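Local coordinates for glutamyl-tRNA synthetase (Methanothermobacter thermautotrophicus, PDB 3AII), which probably activates glutamate with ATP and transfers it to tRNA(Glu), and, as a non-discriminating synthetase, also charges tRNA(Gln), at residues Met225-Glu230 with Arg267-Pro272; Ala233-Lys238 with Val252-Val257; Arg403-Ala408 with Val424-His429; Gly436-Glu441 with Val515-Ala520. All coordinates share one frame; numbering follows the deposited sequence.

Contact 1. Residues Met225-Glu230 with Arg267-Pro272; sequences MFEMKE and RYRVYP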
loop_
_atom_site.group_PDB
_atom_site.type_symbol
_atom_site.label_atom_id
_atom_site.label_comp_id
_atom_site.label_asym_id
_atom_site.label_seq_id
_atom_site.Cartn_x
_atom_site.Cartn_y
_atom_site.Cartn_z
ATOM N N MET A 225 -15.444 -23.973 27.517
ATOM C CA MET A 225 -15.308 -22.642 26.916
ATOM C C MET A 225 -16.233 -22.449 25.728
ATOM O O MET A 225 -16.638 -21.338 25.424
ATOM C CB MET A 225 -13.859 -22.365 26.505
ATOM C CG MET A 225 -12.937 -22.098 27.683
ATOM S SD MET A 225 -11.219 -21.767 27.206
ATOM C CE MET A 225 -11.391 -20.275 26.234
ATOM N N PHE A 226 -16.598 -23.547 25.078
ATOM C CA PHE A 226 -17.397 -23.478 23.876
ATOM C C PHE A 226 -18.845 -23.083 24.138
ATOM O O PHE A 226 -19.587 -22.791 23.194
ATOM C CB PHE A 226 -17.294 -24.807 23.119
ATOM C CG PHE A 226 -15.975 -24.978 22.431
ATOM C CD1 PHE A 226 -14.837 -25.299 23.159
ATOM C CD2 PHE A 226 -15.859 -24.747 21.065
ATOM C CE1 PHE A 226 -13.606 -25.429 22.524
ATOM C CE2 PHE A 226 -14.641 -24.875 20.432
ATOM C CZ PHE A 226 -13.510 -25.216 21.164
ATOM N N GLU A 227 -19.234 -23.047 25.414
ATOM C CA GLU A 227 -20.576 -22.606 25.790
ATOM C C GLU A 227 -20.536 -21.478 26.816
ATOM O O GLU A 227 -21.541 -21.187 27.478
ATOM C CB GLU A 227 -21.394 -23.776 26.340
ATOM C CG GLU A 227 -21.607 -24.895 25.335
ATOM C CD GLU A 227 -22.471 -24.467 24.167
ATOM O OE1 GLU A 227 -22.295 -25.019 23.060
ATOM O OE2 GLU A 227 -23.325 -23.575 24.355
ATOM N N MET A 228 -19.376 -20.852 26.962
ATOM C CA MET A 228 -19.238 -19.761 27.925
ATOM C C MET A 228 -19.334 -18.407 27.239
ATOM O O MET A 228 -19.291 -18.312 26.015
ATOM C CB MET A 228 -17.933 -19.894 28.699
ATOM C CG MET A 228 -17.921 -21.149 29.579
ATOM S SD MET A 228 -16.363 -21.386 30.433
ATOM C CE MET A 228 -16.411 -19.994 31.559
ATOM N N LYS A 229 -19.470 -17.359 28.041
ATOM C CA LYS A 229 -19.646 -16.028 27.481
ATOM C C LYS A 229 -18.323 -15.351 27.126
ATOM O O LYS A 229 -17.268 -15.706 27.641
ATOM C CB LYS A 229 -20.467 -15.169 28.442
ATOM C CG LYS A 229 -21.879 -15.705 28.651
ATOM C CD LYS A 229 -22.625 -14.919 29.711
ATOM C CE LYS A 229 -22.933 -13.519 29.227
ATOM N NZ LYS A 229 -23.520 -12.681 30.311
ATOM N N GLU A 230 -18.399 -14.386 26.219
ATOM C CA GLU A 230 -17.231 -13.625 25.804
ATOM C C GLU A 230 -16.482 -13.082 27.013
ATOM O O GLU A 230 -17.086 -12.539 27.940
ATOM C CB GLU A 230 -17.651 -12.486 24.870
ATOM C CG GLU A 230 -16.513 -11.562 24.469
ATOM C CD GLU A 230 -16.779 -10.831 23.160
ATOM O OE1 GLU A 230 -17.850 -11.024 22.552
ATOM O OE2 GLU A 230 -15.898 -10.074 22.723
ATOM N N ARG A 267 -20.575 -20.076 13.607
ATOM C CA ARG A 267 -20.099 -21.428 13.880
ATOM C C ARG A 267 -19.174 -21.511 15.091
ATOM O O ARG A 267 -19.219 -22.477 15.855
ATOM C CB ARG A 267 -19.374 -21.984 12.655
ATOM C CG ARG A 267 -20.286 -22.672 11.665
ATOM C CD ARG A 267 -19.897 -24.131 11.517
ATOM N NE ARG A 267 -18.762 -24.302 10.618
ATOM C CZ ARG A 267 -18.205 -25.474 10.332
ATOM N NH1 ARG A 267 -17.180 -25.534 9.492
ATOM N NH2 ARG A 267 -18.669 -26.585 10.885
ATOM N N TYR A 268 -18.332 -20.499 15.265
ATOM C CA TYR A 268 -17.296 -20.553 16.290
ATOM C C TYR A 268 -17.407 -19.390 17.256
ATOM O O TYR A 268 -17.758 -18.280 16.863
ATOM C CB TYR A 268 -15.909 -20.498 15.642
ATOM C CG TYR A 268 -15.683 -21.564 14.603
ATOM C CD1 TYR A 268 -15.677 -21.254 13.246
ATOM C CD2 TYR A 268 -15.480 -22.874 14.980
ATOM C CE1 TYR A 268 -15.465 -22.235 12.286
ATOM C CE2 TYR A 268 -15.268 -23.868 14.027
ATOM C CZ TYR A 268 -15.262 -23.541 12.688
ATOM O OH TYR A 268 -15.047 -24.533 11.752
ATOM N N ARG A 269 -17.086 -19.649 18.515
ATOM C CA ARG A 269 -16.952 -18.567 19.482
ATOM C C ARG A 269 -15.598 -18.613 20.172
ATOM O O ARG A 269 -15.243 -17.701 20.901
ATOM C CB ARG A 269 -18.063 -18.626 20.528
ATOM C CG ARG A 269 -17.901 -19.750 21.526
ATOM C CD ARG A 269 -18.937 -19.644 22.640
ATOM N NE ARG A 269 -20.300 -19.797 22.131
ATOM C CZ ARG A 269 -21.385 -19.718 22.892
ATOM N NH1 ARG A 269 -21.263 -19.475 24.190
ATOM N NH2 ARG A 269 -22.589 -19.873 22.357
ATOM N N VAL A 270 -14.832 -19.678 19.959
ATOM C CA VAL A 270 -13.526 -19.752 20.608
ATOM C C VAL A 270 -12.465 -19.498 19.541
ATOM O O VAL A 270 -12.382 -20.249 18.561
ATOM C CB VAL A 270 -13.287 -21.116 21.289
ATOM C CG1 VAL A 270 -11.929 -21.115 21.978
ATOM C CG2 VAL A 270 -14.389 -21.420 22.317
ATOM N N TYR A 271 -11.677 -18.436 19.725
ATOM C CA TYR A 271 -10.745 -17.967 18.689
ATOM C C TYR A 271 -9.309 -17.914 19.191
ATOM O O TYR A 271 -9.061 -17.554 20.347
ATOM C CB TYR A 271 -11.138 -16.559 18.233
ATOM C CG TYR A 271 -12.316 -16.553 17.297
ATOM C CD1 TYR A 271 -13.619 -16.509 17.781
ATOM C CD2 TYR A 271 -12.118 -16.622 15.928
ATOM C CE1 TYR A 271 -14.696 -16.503 16.901
ATOM C CE2 TYR A 271 -13.174 -16.620 15.060
ATOM C CZ TYR A 271 -14.456 -16.569 15.550
ATOM O OH TYR A 271 -15.491 -16.560 14.646
ATOM N N PRO A 272 -8.347 -18.248 18.319
ATOM C CA PRO A 272 -6.941 -18.163 18.714
ATOM C C PRO A 272 -6.446 -16.728 18.681
ATOM O O PRO A 272 -6.906 -15.894 17.874
ATOM C CB PRO A 272 -6.226 -18.983 17.631
ATOM C CG PRO A 272 -7.070 -18.763 16.419
ATOM C CD PRO A 272 -8.501 -18.794 16.961
#

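Contact 2. Residues Ala233-Lys238 with Val252-Val257; sequences AVVRVK and VSMRIV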
loop_
_atom_site.group_PDB
_atom_site.type_symbol
_atom_site.label_atom_id
_atom_site.label_comp_id
_atom_site.label_asym_id
_atom_site.label_seq_id
_atom_site.Cartn_x
_atom_site.Cartn_y
_atom_site.Cartn_z
ATOM N N ALA A 233 -13.304 -16.727 30.164
ATOM C CA ALA A 233 -12.227 -17.682 30.404
ATOM C C ALA A 233 -11.271 -17.589 29.224
ATOM O O ALA A 233 -11.684 -17.259 28.119
ATOM C CB ALA A 233 -12.785 -19.100 30.524
ATOM N N VAL A 234 -9.998 -17.873 29.472
ATOM C CA VAL A 234 -8.998 -17.889 28.406
ATOM C C VAL A 234 -8.112 -19.121 28.562
ATOM O O VAL A 234 -8.034 -19.718 29.644
ATOM C CB VAL A 234 -8.127 -16.618 28.425
ATOM C CG1 VAL A 234 -8.968 -15.408 28.021
ATOM C CG2 VAL A 234 -7.501 -16.422 29.804
ATOM N N VAL A 235 -7.475 -19.532 27.472
ATOM C CA VAL A 235 -6.354 -20.456 27.570
ATOM C C VAL A 235 -5.066 -19.646 27.636
ATOM O O VAL A 235 -4.868 -18.713 26.842
ATOM C CB VAL A 235 -6.296 -21.424 26.355
ATOM C CG1 VAL A 235 -5.111 -22.386 26.484
ATOM C CG2 VAL A 235 -7.579 -22.225 26.239
ATOM N N ARG A 236 -4.208 -19.989 28.595
ATOM C CA ARG A 236 -2.907 -19.340 28.760
ATOM C C ARG A 236 -1.783 -20.331 28.528
ATOM O O ARG A 236 -1.858 -21.472 28.962
ATOM C CB ARG A 236 -2.787 -18.756 30.171
ATOM C CG ARG A 236 -3.736 -17.597 30.405
ATOM C CD ARG A 236 -3.584 -17.024 31.813
ATOM N NE ARG A 236 -4.439 -15.842 31.964
ATOM C CZ ARG A 236 -4.141 -14.640 31.482
ATOM N NH1 ARG A 236 -3.006 -14.435 30.830
ATOM N NH2 ARG A 236 -4.978 -13.628 31.661
ATOM N N VAL A 237 -0.755 -19.891 27.812
ATOM C CA VAL A 237 0.412 -20.726 27.586
ATOM C C VAL A 237 1.287 -20.625 28.829
ATOM O O VAL A 237 1.527 -19.532 29.321
ATOM C CB VAL A 237 1.194 -20.229 26.375
ATOM C CG1 VAL A 237 2.449 -21.066 26.162
ATOM C CG2 VAL A 237 0.301 -20.255 25.127
ATOM N N LYS A 238 1.770 -21.752 29.340
ATOM C CA LYS A 238 2.665 -21.681 30.487
ATOM C C LYS A 238 4.032 -21.225 30.008
ATOM O O LYS A 238 4.651 -21.887 29.180
ATOM C CB LYS A 238 2.765 -23.042 31.187
ATOM C CG LYS A 238 1.453 -23.518 31.804
ATOM C CD LYS A 238 1.621 -24.818 32.599
ATOM C CE LYS A 238 0.274 -25.279 33.143
ATOM N NZ LYS A 238 0.360 -26.478 34.054
ATOM N N VAL A 252 -2.021 -15.233 26.613
ATOM C CA VAL A 252 -3.282 -15.838 26.188
ATOM C C VAL A 252 -3.240 -16.383 24.758
ATOM O O VAL A 252 -2.915 -15.659 23.810
ATOM C CB VAL A 252 -4.428 -14.814 26.288
ATOM C CG1 VAL A 252 -5.711 -15.380 25.715
ATOM C CG2 VAL A 252 -4.634 -14.403 27.732
ATOM N N SER A 253 -3.580 -17.662 24.612
ATOM C CA SER A 253 -3.602 -18.311 23.302
ATOM C C SER A 253 -4.995 -18.458 22.709
ATOM O O SER A 253 -5.132 -18.558 21.488
ATOM C CB SER A 253 -2.932 -19.686 23.361
ATOM O OG SER A 253 -3.611 -20.561 24.256
ATOM N N MET A 254 -6.023 -18.513 23.555
ATOM C CA MET A 254 -7.411 -18.672 23.081
ATOM C C MET A 254 -8.351 -17.809 23.897
ATOM O O MET A 254 -8.222 -17.751 25.124
ATOM C CB MET A 254 -7.904 -20.117 23.251
ATOM C CG MET A 254 -7.334 -21.152 22.339
ATOM S SD MET A 254 -8.046 -20.936 20.671
ATOM C CE MET A 254 -7.377 -22.342 19.791
ATOM N N ARG A 255 -9.313 -17.177 23.221
ATOM C CA ARG A 255 -10.322 -16.368 23.897
ATOM C C ARG A 255 -11.707 -16.679 23.356
ATOM O O ARG A 255 -11.846 -17.307 22.313
ATOM C CB ARG A 255 -10.030 -14.881 23.719
ATOM C CG ARG A 255 -9.999 -14.448 22.269
ATOM C CD ARG A 255 -9.782 -12.964 22.102
ATOM N NE ARG A 255 -9.914 -12.578 20.703
ATOM C CZ ARG A 255 -9.701 -11.349 20.249
ATOM N NH1 ARG A 255 -9.846 -11.081 18.958
ATOM N NH2 ARG A 255 -9.340 -10.386 21.089
ATOM N N ILE A 256 -12.728 -16.227 24.078
ATOM C CA ILE A 256 -14.103 -16.425 23.650
ATOM C C ILE A 256 -14.615 -15.106 23.083
ATOM O O ILE A 256 -14.490 -14.074 23.735
ATOM C CB ILE A 256 -14.991 -16.850 24.836
ATOM C CG1 ILE A 256 -14.474 -18.154 25.464
ATOM C CG2 ILE A 256 -16.439 -17.005 24.371
ATOM C CD1 ILE A 256 -15.073 -18.481 26.838
ATOM N N VAL A 257 -15.165 -15.140 21.870
ATOM C CA VAL A 257 -15.698 -13.942 21.220
ATOM C C VAL A 257 -17.063 -14.280 20.660
ATOM O O VAL A 257 -17.198 -15.219 19.871
ATOM C CB VAL A 257 -14.805 -13.482 20.051
ATOM C CG1 VAL A 257 -15.354 -12.189 19.407
ATOM C CG2 VAL A 257 -13.363 -13.303 20.516
HETATM O O HOH W 1 -12.485 -14.980 26.662
#

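Contact 3. Residues Arg403-Ala408 with Val424-His429; sequences RYFFAA and VERPLH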
loop_
_atom_site.group_PDB
_atom_site.type_symbol
_atom_site.label_atom_id
_atom_site.label_comp_id
_atom_site.label_asym_id
_atom_site.label_seq_id
_atom_site.Cartn_x
_atom_site.Cartn_y
_atom_site.Cartn_z
ATOM N N ARG A 403 3.959 13.290 -23.897
ATOM C CA ARG A 403 3.891 14.665 -23.406
ATOM C C ARG A 403 2.747 15.461 -24.018
ATOM O O ARG A 403 2.554 15.457 -25.236
ATOM C CB ARG A 403 5.201 15.396 -23.696
ATOM C CG ARG A 403 6.414 14.822 -22.971
ATOM C CD ARG A 403 7.630 15.713 -23.211
ATOM N NE ARG A 403 7.786 16.077 -24.612
ATOM C CZ ARG A 403 8.721 16.916 -25.056
ATOM N NH1 ARG A 403 9.569 17.457 -24.195
ATOM N NH2 ARG A 403 8.809 17.218 -26.342
ATOM N N TYR A 404 2.010 16.178 -23.163
ATOM C CA TYR A 404 0.955 17.085 -23.613
ATOM C C TYR A 404 0.978 18.381 -22.802
ATOM O O TYR A 404 1.460 18.393 -21.662
ATOM C CB TYR A 404 -0.418 16.422 -23.452
ATOM C CG TYR A 404 -0.546 15.124 -24.223
ATOM C CD1 TYR A 404 -0.954 15.127 -25.552
ATOM C CD2 TYR A 404 -0.199 13.915 -23.640
ATOM C CE1 TYR A 404 -1.051 13.939 -26.272
ATOM C CE2 TYR A 404 -0.289 12.727 -24.351
ATOM C CZ TYR A 404 -0.722 12.750 -25.658
ATOM O OH TYR A 404 -0.792 11.558 -26.353
ATOM N N PHE A 405 0.415 19.446 -23.374
ATOM C CA PHE A 405 0.221 20.716 -22.654
ATOM C C PHE A 405 -1.178 20.751 -22.036
ATOM O O PHE A 405 -2.176 20.751 -22.768
ATOM C CB PHE A 405 0.354 21.915 -23.604
ATOM C CG PHE A 405 1.766 22.201 -24.066
ATOM C CD1 PHE A 405 2.862 21.802 -23.310
ATOM C CD2 PHE A 405 1.984 22.900 -25.246
ATOM C CE1 PHE A 405 4.169 22.079 -23.746
ATOM C CE2 PHE A 405 3.285 23.180 -25.677
ATOM C CZ PHE A 405 4.366 22.781 -24.920
ATOM N N PHE A 406 -1.236 20.788 -20.705
ATOM C CA PHE A 406 -2.470 21.004 -19.957
ATOM C C PHE A 406 -2.310 22.321 -19.222
ATOM O O PHE A 406 -1.394 22.476 -18.425
ATOM C CB PHE A 406 -2.692 19.858 -18.956
ATOM C CG PHE A 406 -3.744 20.147 -17.894
ATOM C CD1 PHE A 406 -5.091 20.172 -18.222
ATOM C CD2 PHE A 406 -3.370 20.362 -16.572
ATOM C CE1 PHE A 406 -6.063 20.429 -17.252
ATOM C CE2 PHE A 406 -4.328 20.610 -15.587
ATOM C CZ PHE A 406 -5.671 20.645 -15.926
ATOM N N ALA A 407 -3.194 23.270 -19.515
ATOM C CA ALA A 407 -3.168 24.571 -18.854
ATOM C C ALA A 407 -4.217 24.588 -17.744
ATOM O O ALA A 407 -5.415 24.692 -18.023
ATOM C CB ALA A 407 -3.441 25.680 -19.868
ATOM N N ALA A 408 -3.753 24.470 -16.501
ATOM C CA ALA A 408 -4.617 24.547 -15.322
ATOM C C ALA A 408 -5.132 25.978 -15.144
ATOM O O ALA A 408 -4.392 26.924 -15.381
ATOM C CB ALA A 408 -3.841 24.141 -14.104
ATOM N N VAL A 424 3.282 24.829 -35.123
ATOM C CA VAL A 424 4.301 24.405 -34.184
ATOM C C VAL A 424 4.367 22.874 -34.146
ATOM O O VAL A 424 3.330 22.227 -34.075
ATOM C CB VAL A 424 3.950 24.920 -32.775
ATOM C CG1 VAL A 424 4.987 24.456 -31.766
ATOM C CG2 VAL A 424 3.826 26.451 -32.777
ATOM N N GLU A 425 5.568 22.293 -34.205
ATOM C CA GLU A 425 5.722 20.858 -33.932
ATOM C C GLU A 425 6.545 20.613 -32.681
ATOM O O GLU A 425 7.599 21.226 -32.481
ATOM C CB GLU A 425 6.372 20.086 -35.097
ATOM C CG GLU A 425 5.510 19.950 -36.335
ATOM C CD GLU A 425 5.884 18.746 -37.226
ATOM O OE1 GLU A 425 6.806 17.967 -36.892
ATOM O OE2 GLU A 425 5.237 18.578 -38.281
ATOM N N ARG A 426 6.084 19.675 -31.861
ATOM C CA ARG A 426 6.791 19.312 -30.650
ATOM C C ARG A 426 6.665 17.804 -30.423
ATOM O O ARG A 426 5.560 17.255 -30.474
ATOM C CB ARG A 426 6.235 20.099 -29.456
ATOM C CG ARG A 426 6.901 19.754 -28.118
ATOM C CD ARG A 426 6.536 20.803 -27.052
ATOM N NE ARG A 426 7.207 20.553 -25.777
ATOM C CZ ARG A 426 8.451 20.932 -25.485
ATOM N NH1 ARG A 426 8.965 20.656 -24.292
ATOM N NH2 ARG A 426 9.184 21.574 -26.381
ATOM N N PRO A 427 7.790 17.110 -30.190
ATOM C CA PRO A 427 7.696 15.663 -29.988
ATOM C C PRO A 427 6.772 15.235 -28.861
ATOM O O PRO A 427 6.714 15.838 -27.776
ATOM C CB PRO A 427 9.133 15.264 -29.626
ATOM C CG PRO A 427 9.965 16.304 -30.329
ATOM C CD PRO A 427 9.188 17.573 -30.183
ATOM N N LEU A 428 6.042 14.161 -29.113
ATOM C CA LEU A 428 5.348 13.484 -28.034
ATOM C C LEU A 428 6.324 12.931 -26.995
ATOM O O LEU A 428 6.011 12.889 -25.814
ATOM C CB LEU A 428 4.446 12.386 -28.596
ATOM C CG LEU A 428 3.160 13.001 -29.169
ATOM C CD1 LEU A 428 2.640 12.155 -30.344
ATOM C CD2 LEU A 428 2.092 13.075 -28.079
ATOM N N HIS A 429 7.499 12.496 -27.438
ATOM C CA HIS A 429 8.558 12.136 -26.500
ATOM C C HIS A 429 9.906 12.227 -27.203
ATOM O O HIS A 429 10.115 11.557 -28.204
ATOM C CB HIS A 429 8.366 10.727 -25.943
ATOM C CG HIS A 429 9.197 10.475 -24.734
ATOM N ND1 HIS A 429 10.571 10.399 -24.787
ATOM C CD2 HIS A 429 8.859 10.341 -23.429
ATOM C CE1 HIS A 429 11.043 10.203 -23.569
ATOM N NE2 HIS A 429 10.025 10.162 -22.729
#

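Contact 4. Residues Gly436-Glu441 with Val515-Ala520; sequences GNRVLE and VIEADA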
loop_
_atom_site.group_PDB
_atom_site.type_symbol
_atom_site.label_atom_id
_atom_site.label_comp_id
_atom_site.label_asym_id
_atom_site.label_seq_id
_atom_site.Cartn_x
_atom_site.Cartn_y
_atom_site.Cartn_z
ATOM N N GLY A 436 6.180 10.221 -33.058
ATOM C CA GLY A 436 6.005 11.448 -33.815
ATOM C C GLY A 436 5.798 12.724 -33.021
ATOM O O GLY A 436 6.051 12.770 -31.808
ATOM N N ASN A 437 5.348 13.760 -33.722
ATOM C CA ASN A 437 5.254 15.095 -33.129
ATOM C C ASN A 437 3.815 15.565 -33.043
ATOM O O ASN A 437 3.035 15.350 -33.973
ATOM C CB ASN A 437 6.032 16.104 -33.963
ATOM C CG ASN A 437 7.524 15.864 -33.935
ATOM O OD1 ASN A 437 8.031 15.191 -33.056
ATOM N ND2 ASN A 437 8.238 16.430 -34.912
ATOM N N ARG A 438 3.468 16.231 -31.941
ATOM C CA ARG A 438 2.228 17.012 -31.926
ATOM C C ARG A 438 2.370 18.224 -32.837
ATOM O O ARG A 438 3.461 18.778 -32.987
ATOM C CB ARG A 438 1.902 17.499 -30.508
ATOM C CG ARG A 438 1.813 16.426 -29.451
ATOM C CD ARG A 438 2.879 16.615 -28.374
ATOM N NE ARG A 438 2.598 17.805 -27.559
ATOM C CZ ARG A 438 3.431 18.278 -26.642
ATOM N NH1 ARG A 438 3.086 19.332 -25.914
ATOM N NH2 ARG A 438 4.611 17.701 -26.460
ATOM N N VAL A 439 1.265 18.633 -33.456
ATOM C CA VAL A 439 1.230 19.825 -34.285
ATOM C C VAL A 439 0.208 20.740 -33.682
ATOM O O VAL A 439 -0.968 20.388 -33.561
ATOM C CB VAL A 439 0.850 19.506 -35.738
ATOM C CG1 VAL A 439 0.881 20.768 -36.593
ATOM C CG2 VAL A 439 1.815 18.453 -36.283
ATOM N N LEU A 440 0.675 21.905 -33.269
ATOM C CA LEU A 440 -0.179 22.896 -32.629
ATOM C C LEU A 440 -0.282 24.098 -33.540
ATOM O O LEU A 440 0.734 24.650 -33.963
ATOM C CB LEU A 440 0.429 23.336 -31.306
ATOM C CG LEU A 440 0.607 22.226 -30.269
ATOM C CD1 LEU A 440 1.099 22.774 -28.950
ATOM C CD2 LEU A 440 -0.705 21.517 -30.068
ATOM N N GLU A 441 -1.509 24.497 -33.841
ATOM C CA GLU A 441 -1.736 25.594 -34.758
ATOM C C GLU A 441 -2.069 26.873 -33.985
ATOM O O GLU A 441 -3.172 27.024 -33.458
ATOM C CB GLU A 441 -2.869 25.251 -35.724
ATOM C CG GLU A 441 -2.662 23.971 -36.522
ATOM C CD GLU A 441 -1.775 24.152 -37.740
ATOM O OE1 GLU A 441 -1.217 25.268 -37.937
ATOM O OE2 GLU A 441 -1.647 23.169 -38.512
ATOM N N VAL A 515 -7.653 23.148 -19.595
ATOM C CA VAL A 515 -7.789 22.674 -20.957
ATOM C C VAL A 515 -6.510 21.964 -21.376
ATOM O O VAL A 515 -5.432 22.247 -20.859
ATOM C CB VAL A 515 -8.132 23.799 -21.955
ATOM C CG1 VAL A 515 -9.540 24.341 -21.677
ATOM C CG2 VAL A 515 -7.089 24.921 -21.893
ATOM N N ILE A 516 -6.648 21.042 -22.317
ATOM C CA ILE A 516 -5.512 20.259 -22.787
ATOM C C ILE A 516 -5.507 20.284 -24.315
ATOM O O ILE A 516 -6.537 20.484 -24.952
ATOM C CB ILE A 516 -5.574 18.806 -22.204
ATOM C CG1 ILE A 516 -4.261 18.044 -22.438
ATOM C CG2 ILE A 516 -6.804 18.044 -22.748
ATOM C CD1 ILE A 516 -4.124 16.764 -21.592
ATOM N N GLU A 517 -4.337 20.112 -24.910
ATOM C CA GLU A 517 -4.243 20.158 -26.358
ATOM C C GLU A 517 -4.996 19.002 -27.042
ATOM O O GLU A 517 -5.204 17.944 -26.451
ATOM C CB GLU A 517 -2.780 20.204 -26.788
ATOM C CG GLU A 517 -2.055 18.891 -26.617
ATOM C CD GLU A 517 -0.593 19.026 -26.981
ATOM O OE1 GLU A 517 -0.232 18.726 -28.139
ATOM O OE2 GLU A 517 0.185 19.447 -26.106
ATOM N N ALA A 518 -5.408 19.252 -28.289
ATOM C CA ALA A 518 -6.246 18.334 -29.061
ATOM C C ALA A 518 -5.764 16.894 -29.104
ATOM O O ALA A 518 -6.571 15.962 -29.034
ATOM C CB ALA A 518 -6.424 18.866 -30.491
ATOM N N ASP A 519 -4.457 16.684 -29.220
ATOM C CA ASP A 519 -3.935 15.319 -29.323
ATOM C C ASP A 519 -4.195 14.413 -28.119
ATOM O O ASP A 519 -4.173 13.188 -28.238
ATOM C CB ASP A 519 -2.441 15.337 -29.638
ATOM C CG ASP A 519 -2.164 15.526 -31.109
ATOM O OD1 ASP A 519 -2.964 15.030 -31.938
ATOM O OD2 ASP A 519 -1.145 16.173 -31.437
ATOM N N ALA A 520 -4.427 15.006 -26.955
ATOM C CA ALA A 520 -4.737 14.248 -25.765
ATOM C C ALA A 520 -5.943 13.338 -25.993
ATOM O O ALA A 520 -6.079 12.321 -25.335
ATOM C CB ALA A 520 -4.979 15.195 -24.588
#

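Contact 1. Residues Met225-Glu230 with Arg267-Pro272
The NH1 of Arg-269 donates to the backbone O of Met-228 at 2.9 Å, bent to 144° at the hydrogen. The oxygen lies close to the guanidinium plane, but the nitrogen stands above the carbonyl plane instead of on a lone pair. An arginine suits this place because its long chain, bent at chi3 (64°), lays the guanidinium against the carbonyls of the turn, where Phe-226 O sits over one face; the 3.3 Å from that O to Arg-269 NE is too poorly angled to be a bond. Glu-227 OE2, well off the plane and 4.3 Å from Arg-269 NH2, probably adds attraction of charge only. Segment 225-230 follows helix 215-224 and packs against 270-272, an outermost strand of a four-stranded antiparallel sheet in the catalytic domain. Here Val-270, branched and slim, puts CG2 almost on the axis of the Phe-226 ring, a CH-pi contact 3.7 Å from the centroid. Val-270 CG2 also lies 4.3 Å from Met-225 CB. Tyr-176 and Trp-222 meet the Phe-226 ring edge-to-face.

Contact 2. Residues Ala233-Lys238 with Val252-Val257
Strands 234-237 and 252-256 pair antiparallel, and Val-235 faces both Ser-253 and Met-254, a classic beta bulge. Val-235 O accepts from Ser-253 N at 2.8 Å and, weakly, from Met-254 N, while Val-235 N gives a bond to Met-254 O. Val-235 CG1 presses to 3.2 Å from Ser-253 OG, where the small serine fits close against the methyl, and Val-235 CG2 lies alongside Met-254 CB, both chains pointing the same way. Beyond them Val-237 CG2 abuts Ser-253 CB at 3.7 Å. On the other face Val-252 forks: its CG1, anti to the backbone N (chi1 174°), fits against Val-234 CB at 3.8 Å, and its CG2 rests over the guanidinium face of Arg-236, 3.5 Å from Arg-236 NH1. Where the strands part, a water joins Ala-233 O to Ile-256 N. The arginine side chain comes about 6 Å from the zinc held by Cys-191, Cys-193, Cys-208 and Cys-210; its flat cation accepts a methyl on one face while Arg-236 NH1 donates to Asp-250 O, which probably helps to fix its place.

Contact 3. Residues Arg403-Ala408 with Val424-His429
Segments 403-405 and 426-429 run roughly antiparallel, their end-to-end directions 141° apart, and come closest at Arg-403 and Leu-428. The N of Arg-403 donates to Leu-428 O at 2.8 Å, in the carbonyl plane. The side chain of the same arginine has two conformers, which makes its grip less certain; in one it turns back at chi3 (-47°) to the preceding carbonyl, where Arg-403 NH2 bonds Pro-427 O at 2.9 Å, the oxygen in the guanidinium plane, and NE reaches it weakly. In this conformer one face of the guanidinium lies flat on that of Arg-426, centres 4.0 Å apart. The salt bridges of Arg-426 to Asp-462 and Glu-532 probably offset the closeness of two like charges. Arg-426 CD also comes to 3.6 Å from Phe-405 CZ. A leucine in place of Arg-426 would probably cost Asp-462 its salt bridge, take one of the two arginine partners of Glu-532, and remove the surface on which the Arg-403 guanidinium lies. Leu-428 CD2 packs against Tyr-404 CZ at 3.7 Å, while the tyrosine hydroxyl bonds Glu-522. In this anticodon-binding region strand 402-408 is flanked by 511-516, Arg-403 and Tyr-404 touch strand 528-531, and strand 422-427 pairs with 437-442.

Contact 4. Residues Gly436-Glu441 with Val515-Ala520
With CG of Glu-517 tucked between its backbone N and carbonyl carbon (chi1 73°) and the rest of its chain extended, the carboxylate is carried to Arg-438, whose own chain bends at chi2 and chi3 to present the guanidinium edge. The result is a side-on, two-pronged salt bridge within the beta-barrel anticodon-binding region of this GlnRS-like family, joining strand 437-442 to the turn after strand 511-516. Arg-438 NE meets Glu-517 OE1 at 3.0 Å, nearly straight at 163°, and Arg-438 NH1 meets Glu-517 OE2 at 2.9 Å on its syn lone pair. The guanidinium and carboxylate planes are 45° apart. A glutamate suits the place because OE2 also takes the backbone N-H of Phe-405. Arg-438 NH2 turns to Glu-532 and Pro-427 O. A methionine replacing Arg-438 would probably leave the Glu-517 carboxylate without its countercharge, held by Phe-405 N, and deprive Glu-532 of one partner. Leu-440 CD2 packs, apolar, beside the carboxylate, 3.4 Å from Glu-517 OE1. Asp-519 OD2 approaches the root of the arginine instead, 3.5 Å from Arg-438 CB.

The four contacts fall into two pairs on opposite sides of the chain's centre, the nearest atoms of contacts 2 and 3 still about 47 Å apart. Contacts 1 and 2 share one sheet of the catalytic domain: strands 252-256 and 270-272 are neighbours in it, joined by Arg-269 O with Val-257 N and Tyr-271 N with Arg-255 O. Contact 2 is buried, made of backbone bonds and methyls; contact 1 sits at the sheet's edge, partly open, and combines one arginine with a valine-phenylalanine contact. Contacts 3 and 4, centres 6 Å apart, lie on paired strands, 422-427 with 437-442 and 402-408 with 511-516. Contact 3, partly buried, stacks arginines and grips carbonyls; contact 4 buries a salt bridge.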